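Local coordinates for N-acetylneuraminate lyase (Fusobacterium nucleatum subsp. nucleatum ATCC 25586, PDB 5ZKA), which belongs to the dihydrodipicolinate synthetase family of lyases and aldolases and folds as a TIM barrel with additional C-terminal helices, at residues Ala24-Tyr29 against Gly263-Ile268; Asn65-Thr70 against Lys284-Ile289. All coordinates share one frame; numbering follows the deposited sequence.

Contact 1: residues Ala24-Tyr29 against Gly263-Ile268; sequences ALMVPY and GLYQTI
Met26 reaches across from the loop after strand 20-24 and lays its thioether against Ile268 and Tyr265 near the start of helix 264-274. The tight part is at the sulfur: Met26 SD lies 3.5 Å from Ile268 CG2, and the two side chains run at about a right angle. CG2, the branch of Ile268 set anti to the backbone N, makes the touch; CG1 is anti to the carbonyl carbon. Bends at chi2 (-141°) and chi3 (62°) of Met26 then turn the terminal methyl out of line with the rest of the chain, so that Met26 CE comes to 4.1 Å from Tyr265 CD1, with Tyr265 CB about as near. This second touch is looser, and the methyl meets the ring obliquely. Asn224 of helix 223-237 touches both Met26 and Ile268, closing in the buried end, whereas Tyr265 is partly exposed. No hydrogen bond joins the two segments themselves; just beyond them, Lys269 NZ of the same helix bonds Val27 O. At the helix start, Gly263 holds the N-cap position with positive phi, and Gly263 O accepts from both Thr267 N (2.9 Å) and Thr267 OG1 (2.7 Å). The arrangement is apolar packing of a beta-alpha loop, at the C-terminal end of the first barrel strand, on the C-terminal helices that accompany the TIM barrel in this family.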
# COMPACT_ATOMS: atom_id res chain seq x y z
N ALA A 24 19.07 4.01 -7.78
CA ALA A 24 19.30 5.42 -7.48
C ALA A 24 20.74 5.52 -7.05
O ALA A 24 21.11 5.11 -5.94
CB ALA A 24 18.34 5.92 -6.40
N LEU A 25 21.57 6.01 -7.96
CA LEU A 25 23.01 5.90 -7.83
C LEU A 25 23.52 6.64 -6.60
O LEU A 25 23.28 7.84 -6.43
CB LEU A 25 23.67 6.45 -9.10
CG LEU A 25 25.18 6.31 -9.18
CD1 LEU A 25 25.55 4.83 -9.27
CD2 LEU A 25 25.71 7.08 -10.39
N MET A 26 24.25 5.93 -5.75
CA MET A 26 24.92 6.58 -4.63
C MET A 26 26.24 7.18 -5.08
O MET A 26 26.87 6.72 -6.03
CB MET A 26 25.17 5.58 -3.51
CG MET A 26 23.89 4.91 -3.04
SD MET A 26 23.85 4.69 -1.27
CE MET A 26 23.92 6.37 -0.66
N VAL A 27 26.66 8.22 -4.36
CA VAL A 27 27.84 9.00 -4.72
C VAL A 27 28.79 8.98 -3.54
O VAL A 27 28.37 9.26 -2.41
CB VAL A 27 27.50 10.45 -5.11
CG1 VAL A 27 28.79 11.23 -5.40
CG2 VAL A 27 26.57 10.45 -6.31
N PRO A 28 30.07 8.62 -3.73
CA PRO A 28 31.02 8.67 -2.62
C PRO A 28 31.67 10.03 -2.51
O PRO A 28 32.18 10.59 -3.49
CB PRO A 28 32.04 7.58 -2.99
CG PRO A 28 32.03 7.55 -4.48
CD PRO A 28 30.63 7.96 -4.92
N TYR A 29 31.65 10.58 -1.30
CA TYR A 29 32.19 11.90 -1.02
C TYR A 29 33.41 11.76 -0.11
O TYR A 29 33.49 10.84 0.70
CB TYR A 29 31.14 12.80 -0.36
CG TYR A 29 29.94 13.03 -1.25
CD1 TYR A 29 29.97 13.98 -2.27
CD2 TYR A 29 28.78 12.27 -1.09
CE1 TYR A 29 28.86 14.18 -3.10
CE2 TYR A 29 27.66 12.47 -1.91
CZ TYR A 29 27.72 13.42 -2.91
OH TYR A 29 26.62 13.61 -3.73
N GLY A 263 20.74 2.90 9.74
CA GLY A 263 21.08 4.07 8.95
C GLY A 263 21.17 3.73 7.48
O GLY A 263 22.12 3.08 7.05
N LEU A 264 20.19 4.19 6.70
CA LEU A 264 20.06 3.77 5.30
C LEU A 264 21.33 4.07 4.49
O LEU A 264 21.96 3.16 3.95
CB LEU A 264 18.85 4.47 4.68
CG LEU A 264 18.51 4.25 3.20
CD1 LEU A 264 18.02 2.84 2.96
CD2 LEU A 264 17.43 5.25 2.75
N TYR A 265 21.67 5.36 4.35
CA TYR A 265 22.77 5.71 3.45
C TYR A 265 24.09 5.16 3.95
O TYR A 265 24.89 4.63 3.17
CB TYR A 265 22.85 7.23 3.27
CG TYR A 265 21.65 7.84 2.57
CD1 TYR A 265 20.78 7.05 1.82
CD2 TYR A 265 21.37 9.19 2.68
CE1 TYR A 265 19.67 7.60 1.19
CE2 TYR A 265 20.26 9.75 2.06
CZ TYR A 265 19.42 8.95 1.31
OH TYR A 265 18.32 9.50 0.69
N GLN A 266 24.33 5.24 5.26
CA GLN A 266 25.57 4.73 5.83
C GLN A 266 25.70 3.22 5.63
O GLN A 266 26.80 2.71 5.39
CB GLN A 266 25.65 5.07 7.32
CG GLN A 266 25.74 6.57 7.63
CD GLN A 266 24.37 7.23 7.80
OE1 GLN A 266 23.33 6.66 7.44
NE2 GLN A 266 24.38 8.45 8.35
N THR A 267 24.59 2.48 5.73
CA THR A 267 24.68 1.02 5.68
C THR A 267 24.86 0.53 4.25
O THR A 267 25.65 -0.40 4.01
CB THR A 267 23.43 0.40 6.31
OG1 THR A 267 23.42 0.75 7.70
CG2 THR A 267 23.44 -1.13 6.20
N ILE A 268 24.17 1.14 3.28
CA ILE A 268 24.40 0.79 1.88
C ILE A 268 25.86 1.05 1.51
O ILE A 268 26.52 0.21 0.89
CB ILE A 268 23.43 1.55 0.96
CG1 ILE A 268 21.98 1.11 1.25
CG2 ILE A 268 23.80 1.31 -0.52
CD1 ILE A 268 20.92 1.92 0.55

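Contact 2: residues Asn65-Thr70 against Lys284-Ile289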
# COMPACT_ATOMS: atom_id res chain seq x y z
N ASN A 65 21.90 14.42 -3.57
CA ASN A 65 21.85 15.52 -4.54
C ASN A 65 21.53 16.87 -3.90
O ASN A 65 22.15 17.89 -4.23
CB ASN A 65 20.82 15.18 -5.61
CG ASN A 65 20.57 16.32 -6.56
OD1 ASN A 65 19.56 17.04 -6.46
ND2 ASN A 65 21.47 16.48 -7.52
N PHE A 66 20.56 16.90 -2.98
CA PHE A 66 20.11 18.19 -2.47
C PHE A 66 21.03 18.74 -1.39
O PHE A 66 20.78 19.84 -0.89
CB PHE A 66 18.66 18.06 -2.00
CG PHE A 66 17.74 17.61 -3.10
CD1 PHE A 66 17.34 18.50 -4.09
CD2 PHE A 66 17.38 16.27 -3.22
CE1 PHE A 66 16.54 18.09 -5.13
CE2 PHE A 66 16.59 15.85 -4.27
CZ PHE A 66 16.16 16.76 -5.22
N MET A 67 22.12 18.02 -1.07
CA MET A 67 23.12 18.48 -0.13
C MET A 67 24.36 19.07 -0.80
O MET A 67 25.26 19.54 -0.10
CB MET A 67 23.54 17.33 0.79
CG MET A 67 22.55 17.06 1.93
SD MET A 67 23.14 15.78 3.06
CE MET A 67 22.62 14.33 2.17
N ILE A 68 24.43 19.08 -2.13
CA ILE A 68 25.66 19.44 -2.82
C ILE A 68 25.40 20.60 -3.79
O ILE A 68 24.26 20.98 -4.06
CB ILE A 68 26.30 18.24 -3.55
CG1 ILE A 68 25.50 17.89 -4.81
CG2 ILE A 68 26.34 17.02 -2.62
CD1 ILE A 68 25.99 16.65 -5.53
N SER A 69 26.49 21.16 -4.30
CA SER A 69 26.41 22.37 -5.12
C SER A 69 26.06 22.05 -6.57
O SER A 69 26.19 20.92 -7.04
CB SER A 69 27.74 23.13 -5.07
OG SER A 69 28.71 22.43 -5.83
N THR A 70 25.62 23.10 -7.28
CA THR A 70 25.29 22.95 -8.70
C THR A 70 26.48 22.39 -9.49
O THR A 70 26.31 21.49 -10.31
CB THR A 70 24.85 24.30 -9.27
OG1 THR A 70 23.75 24.80 -8.51
CG2 THR A 70 24.42 24.13 -10.72
N LYS A 284 28.25 15.89 5.06
CA LYS A 284 27.85 16.47 6.34
C LYS A 284 26.56 17.27 6.14
O LYS A 284 26.34 17.85 5.08
CB LYS A 284 28.94 17.37 6.90
CG LYS A 284 30.14 16.59 7.41
CD LYS A 284 31.24 17.53 7.84
CE LYS A 284 32.59 16.85 7.71
NZ LYS A 284 33.69 17.80 8.02
N PRO A 285 25.67 17.30 7.15
CA PRO A 285 25.84 16.79 8.51
C PRO A 285 25.41 15.34 8.72
O PRO A 285 25.14 14.99 9.88
CB PRO A 285 24.94 17.71 9.34
CG PRO A 285 23.83 18.11 8.36
CD PRO A 285 24.30 17.81 6.94
N MET A 286 25.31 14.52 7.67
CA MET A 286 25.05 13.10 7.87
C MET A 286 26.04 12.55 8.89
O MET A 286 27.25 12.81 8.81
CB MET A 286 25.17 12.31 6.56
CG MET A 286 24.09 12.59 5.52
SD MET A 286 22.41 12.28 6.11
CE MET A 286 21.54 12.02 4.58
N LYS A 287 25.52 11.82 9.88
CA LYS A 287 26.35 11.30 10.95
C LYS A 287 27.31 10.23 10.43
O LYS A 287 26.93 9.39 9.60
CB LYS A 287 25.48 10.73 12.07
N LYS A 288 28.55 10.27 10.90
CA LYS A 288 29.50 9.21 10.57
C LYS A 288 29.08 7.90 11.21
O LYS A 288 28.47 7.86 12.28
CB LYS A 288 30.91 9.59 11.01
CG LYS A 288 31.49 10.79 10.26
N ILE A 289 29.41 6.80 10.53
CA ILE A 289 28.97 5.48 10.98
C ILE A 289 29.69 5.09 12.27
O ILE A 289 30.85 5.44 12.49
CB ILE A 289 29.20 4.45 9.85
CG1 ILE A 289 28.52 3.12 10.16
CG2 ILE A 289 30.68 4.29 9.59
CD1 ILE A 289 28.53 2.14 8.98
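Met67 and Met286 both start with CG anti to their own carbonyl carbon, but their chains then part ways. Met67 runs out extended through chi2 (-176°) and folds only at chi3 (-83°), which puts its methyl at a bend; Met286 turns early, at chi2 (-57°), and is extended beyond. The two side chains cross at about a right angle, and their terminal methyls meet, Met67 CE lying 3.5 Å from Met286 CE. Nearer the backbone of the second residue the fit is slacker: Met286 CG is 4.1 Å from both Met67 SD and Met67 CE, and the bent end of Met67 thus sits over the first part of the Met286 chain as well as its tip. The Met67 sulfur also passes the backbone, with Lys284 O 4.3 Å from Met67 SD, too distant to count as more than proximity. The backbones stay apart (Met67 CA to Lys284 CA 8.3 Å) and the two thioethers span the gap; no hydrogen bond joins the segments. The peptide bond between Lys284 and Pro285 is cis, a kink just ahead of Met286; from Lys284 the long side chain leads away from Met67. This is a surface contact: Met67 and Met286 are both partly exposed and Lys284 is exposed. Arg283, just before the second segment, touches Met67. Two residues on from Met67, Ser69 is the N-cap of helix 70-84, its side chain capping a backbone N. The contact joins the loop after the second barrel strand to the linker between two C-terminal helices, a peripheral packing at the C-terminal rim of the TIM barrel strands.

In the fold
Following the chain, 24-29 runs out of the end of the first barrel strand and 65-70 follows the second; much later, 263-268 opens helix 264-274. Segment 284-289 comes last, in the loop leading to helix 291-304. The segments alternate, so contacts 1 and 2 cross, each closing a loop of more than 200 residues that includes most of the barrel. Together they join two neighbouring beta-alpha loops to the C-terminal helical part. With centres about 10 Å apart, the contacts also touch: Tyr265 CD2 lies 3.4 Å from Met286 CE, Tyr29 OH packs against Ile68 CG2, and Gln266 NE2 probably hydrogen-bonds Lys287 O at 3.0 Å.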